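Local coordinates for protein hydrolase, HAD superfamily, subfamily III A (Legionella pneumophila, PDB 3N1U) that probably hydrolyses 3-deoxy-D-manno-octulosonate 8-phosphate to the free sugar acid and phosphate, a metal-dependent step of lipopolysaccharide biosynthesis, at residues C21-V26 with Q64-T69; L55-A60 with A158-C163; P121-I126 with P140-F145; G132-N137 with E144-R149. One frame throughout, in Å; residues are numbered along the deposited sequence.

Interaction 1. Residues C21-V26 with Q64-T69; sequences CLICDV and QVAIIT. With CA (calcium ion), chain B.
Gln64 receives Leu22 N on its backbone O at 2.9 Å and opens a parallel pairing with strand 21-24. Val65 sits opposite Leu22, both turned to the face covered by helix 49-60. Ala66 bonds on both its polar atoms: its N reaches Leu22 O, and its O takes Cys24 N at 2.8 Å. On the face packed by helix 96-106, Ala66 CB lies 4.2 Å from Cys21 SG. Ile67 brings CD1 to 3.9 Å from Cys24 CB, while its CG2 meets Val26 CG2 at 3.6 Å, the two side chains crossing at about a right angle. Ile68 N closes the ladder on Cys24 O, and its CG1 packs against Ile23 CG2 at 3.7 Å. Beyond the last bridge, Thr69 CB touches Val26 CG2. Asp25 holds CG anti to its own N (chi1 177°), which carries OD2 to the calcium ion at 2.2 Å; Asp118, Asp27 O and three waters complete the shell. Asp25 and Asp27, just past the end of strand 21-24, are consistent with the DxD motif of HAD phosphatases. Lys95 NZ binds both Asp25 OD1 and Ile68 O, and thereby ties the metal-binding carboxylate to the end of the neighbouring strand.

Interaction 2. Residues L55-A60 with A158-C163; sequences LKLLMA and AVRELC
Cys163 and Leu55 meet between two helices, 49-60 and 158-169, that pack on one face of the central parallel sheet of this Rossmann-like HAD fold. The short helical segments run nearly alongside, 25° apart, with their axes 9.7 Å from each other. Cys163 carries most of the contact: its SG, anti to its carbonyl carbon (chi1 -64°), lies between Leu55 and Leu58, 3.8 Å from Leu55 CD2 and 3.6 Å from Leu58 CD1. Leu55 uses the same CD2 to reach Val159 CG1 at 3.7 Å, the two side chains crossing at about a right angle. Leu55 and Leu58 also rest on Leu22 of the sheet, and Val159 on Cys24, so the helix pair and the strands share one apolar layer. At the outer side Leu57 is covered by helix 173-181. Arg160 starts away from helix 49-60, but a bend at chi2 (52°) brings its guanidinium back across Leu57. This buried group is well paired, with Asp164, the carbonyl of Gln50 and Asp119 of a second subunit as partners, which draws the helix pair into the subunit interface. Leu57 CD1 lies over one face of the Arg160 guanidinium, 3.7 Å above its plane and displaced toward the rim.

Interaction 3. Residues P121-I126 with P140-F145; sequences PDLPLI and PQVLEF
Leu123 reaches across to three residues of helix 140-145 through separate atoms. Its chi1, -106°, lies off the usual staggered positions, and the extended chi2 (-177°) then carries the branched end in among Gln141, Val142 and Phe145. Leu123 CD1 comes to 3.8 Å from Gln141 OE1, the two side chains crossing at about a right angle. Leu123 CG passes Val142 CG2 at 4.0 Å as the leucine and valine slide by in opposite directions. Leu123 CD2 lies 3.9 Å from Phe145 CB; it is thus the root of the phenylalanine, not its ring, that touches the leucine. One turn on, Ile126 points at the other helix and sets CD1 against Val142 CG1 at 3.7 Å. Val142 holds CG1 anti to its backbone N (chi1 174°), which hands one methyl to each neighbour, CG1 to Ile126 and CG2 to Leu123. Next to this apolar patch a water donates to Ile126 O at 3.1 Å and to Phe145 O at 2.7 Å, bridging helix 123-128 to the last residue of helix 140-145, and it also ligates a calcium ion. Two neighbouring helices side by side on one face of a parallel sheet are the layer arrangement of an alpha/beta Rossmann-like fold.

Interaction 4. Residues G132-N137 with E144-R149; sequences GVAVSN and EFADWR. With CA (calcium ion), chain C.
Asp147 holds the backbone N-H of Gly132 and a calcium ion with one carboxylate. Its OD2 takes Gly132 N at 2.8 Å in a nearly straight bond (172°), met on the anti side and 16° out of the carboxylate plane, while OD1 and OD2 of Asp147 together chelate the calcium ion at 2.6 and 2.8 Å. Four waters fill out the modelled shell; one of them is the water that bridges helices 123-128 and 140-145, so the end of helix 140-145 joins the site. The negative charge would be offset by the ion, and the N-H of Gly132 probably fixes the carboxylate's rotation. Gly132 answers with its own carbonyl O, which receives Asp147 N at 2.8 Å and, weakly, Trp148 N, so a pair of bonds ties Gly132 and Asp147 to each other. Regular pairing follows: Ala134 N bonds to Trp148 O at 2.9 Å, and the parallel bridges join Val133 with Trp148 and Ala134 with Arg149. On one face Val133 and Trp148 lie side by side, pointing the same way; Trp148 holds CG anti to its N (chi1 -173°), and its CE3 meets Val133 CG1 at 3.8 Å, packed by helix 158-169. On the other, Ala134 CB touches Ala146 CB at 3.8 Å, near helix 140-145. Arg149 adds its CB beside Ala134 O, but the rest of its chain leads away. Strand 131-134, helix 140-145 and the short edge strand 148-149 thus form a beta-alpha-beta crossover at one margin of the Rossmann-like sheet.

In the fold
The four contacts sample both the sheet and its helical layers. Interaction 1 pairs two inner strands and interaction 4 lies at the 148-149 edge, their centres about 15 Å apart, with strand 113-117 between strands 21-24 and 131-134. Interaction 2 packs on one face, touching both: Leu58 meets Leu22 and Leu162 meets Val133. Interaction 3 packs on the other face, its centre about 21 Å from that of interaction 2 and about 7 Å from that of interaction 4, with which it shares helix 140-145. Along the chain interactions 1 and 2 interleave, whereas 3 and 4 both fall between the two halves of 2. At the calcium-binding end of the sheet, strand 21-24 and the loop before helix 123-128 bring Asp25 and Asp122 together.

Interaction 1. Residues C21-V26 with Q64-T69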
loop_
_atom_site.group_PDB
_atom_site.type_symbol
_atom_site.label_atom_id
_atom_site.label_comp_id
_atom_site.label_asym_id
_atom_site.label_seq_id
_atom_site.Cartn_x
_atom_site.Cartn_y
_atom_site.Cartn_z
ATOM N N CYS A 21 17.364 -11.346 -23.629
ATOM C CA CYS A 21 17.691 -10.683 -22.353
ATOM C C CYS A 21 16.575 -9.745 -21.993
ATOM O O CYS A 21 16.150 -8.938 -22.835
ATOM C CB CYS A 21 19.016 -9.905 -22.492
ATOM S SG CYS A 21 19.514 -8.992 -20.970
ATOM N N LEU A 22 16.057 -9.836 -20.753
ATOM C CA LEU A 22 15.171 -8.779 -20.216
ATOM C C LEU A 22 15.967 -7.794 -19.317
ATOM O O LEU A 22 16.696 -8.233 -18.393
ATOM C CB LEU A 22 14.001 -9.412 -19.380
ATOM C CG LEU A 22 13.179 -8.341 -18.628
ATOM C CD1 LEU A 22 12.458 -7.371 -19.609
ATOM C CD2 LEU A 22 12.142 -9.048 -17.712
ATOM N N ILE A 23 15.818 -6.493 -19.567
ATOM C CA ILE A 23 16.424 -5.466 -18.756
ATOM C C ILE A 23 15.308 -4.761 -17.973
ATOM O O ILE A 23 14.265 -4.374 -18.553
ATOM C CB ILE A 23 17.137 -4.338 -19.598
ATOM C CG1 ILE A 23 18.094 -4.939 -20.665
ATOM C CG2 ILE A 23 17.905 -3.421 -18.683
ATOM C CD1 ILE A 23 18.527 -3.893 -21.747
ATOM N N CYS A 24 15.516 -4.612 -16.666
ATOM C CA CYS A 24 14.554 -3.916 -15.825
ATOM C C CYS A 24 15.173 -2.706 -15.236
ATOM O O CYS A 24 16.327 -2.740 -14.819
ATOM C CB CYS A 24 14.063 -4.781 -14.629
ATOM S SG CYS A 24 13.322 -6.354 -15.095
ATOM N N ASP A 25 14.358 -1.672 -15.106
ATOM C CA ASP A 25 14.655 -0.563 -14.205
ATOM C C ASP A 25 14.281 -1.015 -12.773
ATOM O O ASP A 25 13.560 -2.004 -12.605
ATOM C CB ASP A 25 13.794 0.624 -14.588
ATOM C CG ASP A 25 13.986 1.807 -13.649
ATOM O OD1 ASP A 25 15.139 2.133 -13.273
ATOM O OD2 ASP A 25 12.973 2.417 -13.299
ATOM N N VAL A 26 14.795 -0.312 -11.754
ATOM C CA VAL A 26 14.442 -0.647 -10.362
ATOM C C VAL A 26 13.251 0.140 -9.823
ATOM O O VAL A 26 12.128 -0.361 -9.768
ATOM C CB VAL A 26 15.667 -0.507 -9.417
ATOM C CG1 VAL A 26 15.237 -0.815 -7.970
ATOM C CG2 VAL A 26 16.764 -1.504 -9.914
ATOM N N GLN A 64 18.709 -14.282 -20.211
ATOM C CA GLN A 64 19.450 -13.462 -19.269
ATOM C C GLN A 64 18.619 -12.280 -18.726
ATOM O O GLN A 64 17.606 -11.854 -19.296
ATOM C CB GLN A 64 20.805 -13.023 -19.832
ATOM C CG GLN A 64 21.655 -12.252 -18.817
ATOM C CD GLN A 64 22.042 -13.083 -17.587
ATOM O OE1 GLN A 64 21.225 -13.361 -16.679
ATOM N NE2 GLN A 64 23.309 -13.447 -17.531
ATOM N N VAL A 65 19.034 -11.834 -17.548
ATOM C CA VAL A 65 18.378 -10.717 -16.882
ATOM C C VAL A 65 19.406 -9.662 -16.535
ATOM O O VAL A 65 20.495 -9.988 -16.066
ATOM C CB VAL A 65 17.630 -11.200 -15.599
ATOM C CG1 VAL A 65 17.108 -9.938 -14.797
ATOM C CG2 VAL A 65 16.479 -12.119 -15.995
ATOM N N ALA A 66 19.049 -8.390 -16.732
ATOM C CA ALA A 66 19.895 -7.285 -16.325
ATOM C C ALA A 66 19.082 -6.129 -15.751
ATOM O O ALA A 66 17.889 -5.960 -16.067
ATOM C CB ALA A 66 20.683 -6.792 -17.564
ATOM N N ILE A 67 19.740 -5.309 -14.933
ATOM C CA ILE A 67 19.119 -4.114 -14.383
ATOM C C ILE A 67 19.908 -2.852 -14.806
ATOM O O ILE A 67 21.130 -2.856 -14.805
ATOM C CB ILE A 67 19.004 -4.190 -12.844
ATOM C CG1 ILE A 67 17.580 -4.643 -12.427
ATOM C CG2 ILE A 67 19.238 -2.772 -12.196
ATOM C CD1 ILE A 67 17.238 -6.154 -12.792
ATOM N N ILE A 68 19.196 -1.769 -15.123
ATOM C CA ILE A 68 19.853 -0.464 -15.343
ATOM C C ILE A 68 19.039 0.541 -14.525
ATOM O O ILE A 68 17.840 0.759 -14.776
ATOM C CB ILE A 68 19.898 -0.014 -16.840
ATOM C CG1 ILE A 68 20.601 -1.058 -17.698
ATOM C CG2 ILE A 68 20.583 1.381 -16.962
ATOM C CD1 ILE A 68 20.658 -0.721 -19.217
ATOM N N THR A 69 19.691 1.138 -13.547
ATOM C CA THR A 69 18.953 1.997 -12.608
ATOM C C THR A 69 19.706 3.301 -12.330
ATOM O O THR A 69 20.959 3.326 -12.391
ATOM C CB THR A 69 18.668 1.255 -11.244
ATOM O OG1 THR A 69 17.982 2.165 -10.381
ATOM C CG2 THR A 69 19.961 0.847 -10.553
HETATM CA CA CA B . 12.163 4.293 -12.487
HETATM O O HOH W 1 14.011 5.290 -11.332
HETATM O O HOH W 2 10.876 6.174 -11.736
HETATM O O HOH W 3 13.152 5.372 -14.436
#

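Interaction 2. Residues L55-A60 with A158-C163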
loop_
_atom_site.group_PDB
_atom_site.type_symbol
_atom_site.label_atom_id
_atom_site.label_comp_id
_atom_site.label_asym_id
_atom_site.label_seq_id
_atom_site.Cartn_x
_atom_site.Cartn_y
_atom_site.Cartn_z
ATOM N N LEU A 55 11.864 -13.382 -12.714
ATOM C CA LEU A 55 13.263 -13.262 -13.152
ATOM C C LEU A 55 13.998 -14.574 -13.016
ATOM O O LEU A 55 14.766 -14.938 -13.892
ATOM C CB LEU A 55 13.952 -12.123 -12.380
ATOM C CG LEU A 55 13.281 -10.734 -12.548
ATOM C CD1 LEU A 55 14.093 -9.656 -11.806
ATOM C CD2 LEU A 55 13.172 -10.357 -14.071
ATOM N N LYS A 56 13.748 -15.322 -11.934
ATOM C CA LYS A 56 14.391 -16.624 -11.797
ATOM C C LYS A 56 13.935 -17.630 -12.839
ATOM O O LYS A 56 14.726 -18.512 -13.268
ATOM C CB LYS A 56 14.171 -17.204 -10.391
ATOM C CG LYS A 56 14.890 -16.451 -9.275
ATOM C CD LYS A 56 14.369 -16.994 -7.957
ATOM C CE LYS A 56 15.239 -16.551 -6.802
ATOM N NZ LYS A 56 14.703 -17.218 -5.568
ATOM N N LEU A 57 12.666 -17.530 -13.230
ATOM C CA LEU A 57 12.174 -18.411 -14.294
ATOM C C LEU A 57 12.825 -18.068 -15.628
ATOM O O LEU A 57 13.143 -18.973 -16.421
ATOM C CB LEU A 57 10.659 -18.319 -14.427
ATOM C CG LEU A 57 9.836 -18.948 -13.264
ATOM C CD1 LEU A 57 8.328 -18.582 -13.286
ATOM C CD2 LEU A 57 9.984 -20.441 -13.253
ATOM N N LEU A 58 12.962 -16.782 -15.930
ATOM C CA LEU A 58 13.671 -16.462 -17.189
ATOM C C LEU A 58 15.051 -17.069 -17.176
ATOM O O LEU A 58 15.507 -17.717 -18.143
ATOM C CB LEU A 58 13.797 -14.943 -17.385
ATOM C CG LEU A 58 12.520 -14.182 -17.761
ATOM C CD1 LEU A 58 12.849 -12.683 -17.965
ATOM C CD2 LEU A 58 11.926 -14.777 -19.023
HETATM N N MSE A 59 15.767 -16.855 -16.094
HETATM C CA MSE A 59 17.145 -17.362 -16.041
HETATM C C MSE A 59 17.242 -18.895 -16.083
HETATM O O MSE A 59 18.190 -19.430 -16.686
HETATM C CB MSE A 59 17.848 -16.770 -14.800
HETATM C CG MSE A 59 18.049 -15.215 -14.941
HETATM SE SE MSE A 59 19.160 -14.535 -13.453
HETATM C CE MSE A 59 17.701 -14.341 -12.238
ATOM N N ALA A 60 16.282 -19.594 -15.447
ATOM C CA ALA A 60 16.215 -21.062 -15.519
ATOM C C ALA A 60 15.986 -21.528 -16.948
ATOM O O ALA A 60 16.413 -22.620 -17.300
ATOM C CB ALA A 60 15.088 -21.622 -14.582
ATOM N N ALA A 158 4.065 -6.656 -12.188
ATOM C CA ALA A 158 4.145 -6.213 -13.614
ATOM C C ALA A 158 5.336 -6.896 -14.314
ATOM O O ALA A 158 5.210 -7.357 -15.434
ATOM C CB ALA A 158 4.297 -4.707 -13.725
ATOM N N VAL A 159 6.494 -6.967 -13.643
ATOM C CA VAL A 159 7.643 -7.610 -14.256
ATOM C C VAL A 159 7.369 -9.106 -14.435
ATOM O O VAL A 159 7.710 -9.654 -15.473
ATOM C CB VAL A 159 8.916 -7.382 -13.359
ATOM C CG1 VAL A 159 10.055 -8.326 -13.748
ATOM C CG2 VAL A 159 9.364 -5.903 -13.483
ATOM N N ARG A 160 6.659 -9.746 -13.479
ATOM C CA ARG A 160 6.317 -11.165 -13.644
ATOM C C ARG A 160 5.428 -11.334 -14.905
ATOM O O ARG A 160 5.566 -12.308 -15.656
ATOM C CB ARG A 160 5.493 -11.654 -12.429
ATOM C CG ARG A 160 4.977 -13.080 -12.592
ATOM C CD ARG A 160 6.139 -14.069 -12.977
ATOM N NE ARG A 160 5.669 -15.438 -12.899
ATOM C CZ ARG A 160 5.502 -16.096 -11.741
ATOM N NH1 ARG A 160 5.833 -15.526 -10.581
ATOM N NH2 ARG A 160 5.009 -17.341 -11.732
ATOM N N GLU A 161 4.524 -10.379 -15.118
ATOM C CA GLU A 161 3.561 -10.472 -16.254
ATOM C C GLU A 161 4.356 -10.471 -17.565
ATOM O O GLU A 161 4.071 -11.249 -18.477
ATOM C CB GLU A 161 2.656 -9.245 -16.194
ATOM C CG GLU A 161 1.449 -9.230 -17.080
ATOM C CD GLU A 161 0.593 -7.940 -16.828
ATOM O OE1 GLU A 161 0.515 -7.482 -15.682
ATOM O OE2 GLU A 161 0.069 -7.401 -17.811
ATOM N N LEU A 162 5.376 -9.621 -17.632
ATOM C CA LEU A 162 6.303 -9.619 -18.801
ATOM C C LEU A 162 7.122 -10.923 -18.913
ATOM O O LEU A 162 7.300 -11.473 -20.025
ATOM C CB LEU A 162 7.205 -8.356 -18.737
ATOM C CG LEU A 162 8.266 -8.221 -19.849
ATOM C CD1 LEU A 162 7.536 -8.423 -21.217
ATOM C CD2 LEU A 162 8.891 -6.841 -19.707
ATOM N N CYS A 163 7.674 -11.391 -17.774
ATOM C CA CYS A 163 8.390 -12.665 -17.769
ATOM C C CYS A 163 7.528 -13.791 -18.359
ATOM O O CYS A 163 7.998 -14.523 -19.202
ATOM C CB CYS A 163 8.888 -13.037 -16.369
ATOM S SG CYS A 163 10.093 -11.905 -15.735
#

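Interaction 3. Residues P121-I126 with P140-F145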
loop_
_atom_site.group_PDB
_atom_site.type_symbol
_atom_site.label_atom_id
_atom_site.label_comp_id
_atom_site.label_asym_id
_atom_site.label_seq_id
_atom_site.Cartn_x
_atom_site.Cartn_y
_atom_site.Cartn_z
ATOM N N PRO A 121 13.740 8.814 -18.394
ATOM C CA PRO A 121 15.084 8.297 -18.792
ATOM C C PRO A 121 15.092 6.875 -19.369
ATOM O O PRO A 121 16.060 6.491 -20.048
ATOM C CB PRO A 121 15.917 8.410 -17.513
ATOM C CG PRO A 121 15.076 9.455 -16.592
ATOM C CD PRO A 121 13.654 9.093 -16.939
ATOM N N ASP A 122 13.984 6.152 -19.194
ATOM C CA ASP A 122 13.804 4.829 -19.815
ATOM C C ASP A 122 13.366 4.920 -21.276
ATOM O O ASP A 122 13.485 3.956 -22.024
ATOM C CB ASP A 122 12.756 4.022 -19.038
ATOM C CG ASP A 122 13.100 3.855 -17.574
ATOM O OD1 ASP A 122 14.251 3.461 -17.241
ATOM O OD2 ASP A 122 12.206 4.120 -16.729
ATOM N N LEU A 123 12.814 6.064 -21.665
ATOM C CA LEU A 123 12.216 6.196 -23.006
ATOM C C LEU A 123 13.118 5.809 -24.209
ATOM O O LEU A 123 12.681 5.067 -25.081
ATOM C CB LEU A 123 11.724 7.642 -23.222
ATOM C CG LEU A 123 10.224 7.830 -23.155
ATOM C CD1 LEU A 123 10.016 9.325 -23.478
ATOM C CD2 LEU A 123 9.610 6.907 -24.247
ATOM N N PRO A 124 14.363 6.312 -24.261
ATOM C CA PRO A 124 15.195 5.931 -25.426
ATOM C C PRO A 124 15.493 4.432 -25.482
ATOM O O PRO A 124 15.637 3.904 -26.577
ATOM C CB PRO A 124 16.502 6.694 -25.189
ATOM C CG PRO A 124 16.113 7.862 -24.250
ATOM C CD PRO A 124 15.036 7.303 -23.392
ATOM N N LEU A 125 15.629 3.770 -24.321
ATOM C CA LEU A 125 15.816 2.331 -24.297
ATOM C C LEU A 125 14.543 1.583 -24.694
ATOM O O LEU A 125 14.574 0.647 -25.501
ATOM C CB LEU A 125 16.380 1.870 -22.944
ATOM C CG LEU A 125 17.772 2.478 -22.646
ATOM C CD1 LEU A 125 18.349 1.673 -21.502
ATOM C CD2 LEU A 125 18.689 2.386 -23.856
ATOM N N ILE A 126 13.410 2.029 -24.175
ATOM C CA ILE A 126 12.140 1.438 -24.529
ATOM C C ILE A 126 11.888 1.499 -26.069
ATOM O O ILE A 126 11.403 0.545 -26.661
ATOM C CB ILE A 126 11.037 2.131 -23.741
ATOM C CG1 ILE A 126 11.006 1.542 -22.327
ATOM C CG2 ILE A 126 9.659 1.892 -24.391
ATOM C CD1 ILE A 126 10.062 2.311 -21.414
ATOM N N PRO A 140 3.003 9.470 -18.456
ATOM C CA PRO A 140 2.252 9.437 -19.725
ATOM C C PRO A 140 3.036 9.177 -21.049
ATOM O O PRO A 140 2.575 8.373 -21.896
ATOM C CB PRO A 140 1.540 10.803 -19.728
ATOM C CG PRO A 140 1.237 11.028 -18.210
ATOM C CD PRO A 140 2.559 10.581 -17.568
ATOM N N GLN A 141 4.192 9.808 -21.240
ATOM C CA GLN A 141 4.990 9.555 -22.448
ATOM C C GLN A 141 5.495 8.119 -22.563
ATOM O O GLN A 141 5.529 7.537 -23.653
ATOM C CB GLN A 141 6.197 10.456 -22.463
ATOM C CG GLN A 141 5.929 11.816 -23.046
ATOM C CD GLN A 141 7.168 12.686 -22.978
ATOM O OE1 GLN A 141 8.087 12.527 -23.776
ATOM N NE2 GLN A 141 7.193 13.624 -22.021
ATOM N N VAL A 142 5.905 7.536 -21.435
ATOM C CA VAL A 142 6.336 6.167 -21.446
ATOM C C VAL A 142 5.178 5.228 -21.812
ATOM O O VAL A 142 5.376 4.308 -22.599
ATOM C CB VAL A 142 6.960 5.768 -20.075
ATOM C CG1 VAL A 142 7.271 4.264 -20.043
ATOM C CG2 VAL A 142 8.231 6.628 -19.843
ATOM N N LEU A 143 3.979 5.450 -21.266
ATOM C CA LEU A 143 2.819 4.630 -21.668
ATOM C C LEU A 143 2.568 4.825 -23.169
ATOM O O LEU A 143 2.279 3.866 -23.888
ATOM C CB LEU A 143 1.553 5.000 -20.901
ATOM C CG LEU A 143 1.502 4.731 -19.404
ATOM C CD1 LEU A 143 0.274 5.450 -18.803
ATOM C CD2 LEU A 143 1.423 3.186 -19.147
ATOM N N GLU A 144 2.686 6.059 -23.626
ATOM C CA GLU A 144 2.421 6.375 -25.041
ATOM C C GLU A 144 3.323 5.647 -26.059
ATOM O O GLU A 144 2.837 5.192 -27.115
ATOM C CB GLU A 144 2.461 7.895 -25.255
ATOM C CG GLU A 144 2.103 8.324 -26.692
ATOM C CD GLU A 144 2.339 9.814 -26.918
ATOM O OE1 GLU A 144 2.418 10.576 -25.934
ATOM O OE2 GLU A 144 2.480 10.215 -28.089
ATOM N N PHE A 145 4.623 5.564 -25.771
ATOM C CA PHE A 145 5.606 5.189 -26.771
ATOM C C PHE A 145 6.106 3.727 -26.629
ATOM O O PHE A 145 6.827 3.232 -27.494
ATOM C CB PHE A 145 6.779 6.192 -26.838
ATOM C CG PHE A 145 6.413 7.530 -27.482
ATOM C CD1 PHE A 145 6.354 7.671 -28.882
ATOM C CD2 PHE A 145 6.121 8.637 -26.692
ATOM C CE1 PHE A 145 6.004 8.915 -29.471
ATOM C CE2 PHE A 145 5.770 9.876 -27.245
ATOM C CZ PHE A 145 5.707 10.021 -28.633
HETATM O O HOH W 4 8.813 1.477 -28.191
#

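Interaction 4. Residues G132-N137 with E144-R149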
loop_
_atom_site.group_PDB
_atom_site.type_symbol
_atom_site.label_atom_id
_atom_site.label_comp_id
_atom_site.label_asym_id
_atom_site.label_seq_id
_atom_site.Cartn_x
_atom_site.Cartn_y
_atom_site.Cartn_z
ATOM N N GLY A 132 9.835 -2.986 -25.898
ATOM C CA GLY A 132 9.936 -1.882 -24.915
ATOM C C GLY A 132 8.619 -1.882 -24.170
ATOM O O GLY A 132 7.554 -1.805 -24.783
ATOM N N VAL A 133 8.697 -1.977 -22.844
ATOM C CA VAL A 133 7.498 -2.172 -22.014
ATOM C C VAL A 133 7.311 -1.099 -20.952
ATOM O O VAL A 133 8.275 -0.686 -20.284
ATOM C CB VAL A 133 7.452 -3.584 -21.365
ATOM C CG1 VAL A 133 6.165 -3.757 -20.502
ATOM C CG2 VAL A 133 7.521 -4.698 -22.500
ATOM N N ALA A 134 6.064 -0.658 -20.810
ATOM C CA ALA A 134 5.703 0.271 -19.729
ATOM C C ALA A 134 4.955 -0.470 -18.629
ATOM O O ALA A 134 4.047 -1.223 -18.914
ATOM C CB ALA A 134 4.830 1.428 -20.252
ATOM N N VAL A 135 5.365 -0.278 -17.371
ATOM C CA VAL A 135 4.459 -0.664 -16.229
ATOM C C VAL A 135 3.191 0.201 -16.298
ATOM O O VAL A 135 3.195 1.304 -16.893
ATOM C CB VAL A 135 5.154 -0.543 -14.836
ATOM C CG1 VAL A 135 6.335 -1.574 -14.747
ATOM C CG2 VAL A 135 5.655 0.894 -14.534
ATOM N N SER A 136 2.075 -0.277 -15.725
ATOM C CA SER A 136 0.822 0.460 -15.931
ATOM C C SER A 136 0.852 1.829 -15.254
ATOM O O SER A 136 0.101 2.697 -15.625
ATOM C CB SER A 136 -0.409 -0.336 -15.445
ATOM O OG SER A 136 -0.454 -0.440 -14.042
ATOM N N ASN A 137 1.697 2.009 -14.229
ATOM C CA ASN A 137 1.767 3.284 -13.483
ATOM C C ASN A 137 2.860 4.214 -14.087
ATOM O O ASN A 137 3.283 5.200 -13.445
ATOM C CB ASN A 137 2.140 2.989 -11.987
ATOM C CG ASN A 137 3.360 2.107 -11.880
ATOM O OD1 ASN A 137 3.387 1.063 -12.459
ATOM N ND2 ASN A 137 4.424 2.552 -11.172
ATOM N N GLU A 144 2.686 6.059 -23.626
ATOM C CA GLU A 144 2.421 6.375 -25.041
ATOM C C GLU A 144 3.323 5.647 -26.059
ATOM O O GLU A 144 2.837 5.192 -27.115
ATOM C CB GLU A 144 2.461 7.895 -25.255
ATOM C CG GLU A 144 2.103 8.324 -26.692
ATOM C CD GLU A 144 2.339 9.814 -26.918
ATOM O OE1 GLU A 144 2.418 10.576 -25.934
ATOM O OE2 GLU A 144 2.480 10.215 -28.089
ATOM N N PHE A 145 4.623 5.564 -25.771
ATOM C CA PHE A 145 5.606 5.189 -26.771
ATOM C C PHE A 145 6.106 3.727 -26.629
ATOM O O PHE A 145 6.827 3.232 -27.494
ATOM C CB PHE A 145 6.779 6.192 -26.838
ATOM C CG PHE A 145 6.413 7.530 -27.482
ATOM C CD1 PHE A 145 6.354 7.671 -28.882
ATOM C CD2 PHE A 145 6.121 8.637 -26.692
ATOM C CE1 PHE A 145 6.004 8.915 -29.471
ATOM C CE2 PHE A 145 5.770 9.876 -27.245
ATOM C CZ PHE A 145 5.707 10.021 -28.633
ATOM N N ALA A 146 5.705 3.041 -25.547
ATOM C CA ALA A 146 6.085 1.656 -25.357
ATOM C C ALA A 146 5.409 0.733 -26.372
ATOM O O ALA A 146 4.336 1.054 -26.879
ATOM C CB ALA A 146 5.692 1.222 -23.898
ATOM N N ASP A 147 6.012 -0.419 -26.659
ATOM C CA ASP A 147 5.342 -1.422 -27.498
ATOM C C ASP A 147 4.149 -2.064 -26.821
ATOM O O ASP A 147 3.231 -2.545 -27.492
ATOM C CB ASP A 147 6.318 -2.517 -27.873
ATOM C CG ASP A 147 7.448 -1.996 -28.724
ATOM O OD1 ASP A 147 7.156 -1.287 -29.709
ATOM O OD2 ASP A 147 8.623 -2.212 -28.358
ATOM N N TRP A 148 4.171 -2.086 -25.490
ATOM C CA TRP A 148 3.185 -2.822 -24.680
ATOM C C TRP A 148 3.204 -2.275 -23.277
ATOM O O TRP A 148 4.217 -1.766 -22.813
ATOM C CB TRP A 148 3.570 -4.317 -24.636
ATOM C CG TRP A 148 2.544 -5.235 -23.961
ATOM C CD1 TRP A 148 1.262 -5.427 -24.345
ATOM C CD2 TRP A 148 2.761 -6.094 -22.818
ATOM N NE1 TRP A 148 0.643 -6.338 -23.512
ATOM C CE2 TRP A 148 1.538 -6.763 -22.566
ATOM C CE3 TRP A 148 3.875 -6.364 -21.985
ATOM C CZ2 TRP A 148 1.365 -7.689 -21.495
ATOM C CZ3 TRP A 148 3.705 -7.283 -20.904
ATOM C CH2 TRP A 148 2.456 -7.934 -20.687
ATOM N N ARG A 149 2.087 -2.388 -22.587
ATOM C CA ARG A 149 2.048 -2.017 -21.182
ATOM C C ARG A 149 1.474 -3.158 -20.382
ATOM O O ARG A 149 0.604 -3.918 -20.870
ATOM C CB ARG A 149 1.194 -0.746 -20.961
ATOM C CG ARG A 149 -0.303 -0.948 -21.206
ATOM C CD ARG A 149 -1.018 0.374 -20.891
ATOM N NE ARG A 149 -0.756 1.351 -21.951
ATOM C CZ ARG A 149 -1.323 2.563 -22.001
ATOM N NH1 ARG A 149 -2.171 2.945 -21.037
ATOM N NH2 ARG A 149 -1.059 3.378 -23.021
HETATM CA CA CA C . 9.463 -0.239 -30.144
HETATM O O HOH W 4 8.813 1.477 -28.191
HETATM O O HOH W 5 10.976 -0.447 -29.032
HETATM O O HOH W 6 11.230 -1.705 -31.386
HETATM O O HOH W 7 8.796 -0.555 -32.042
#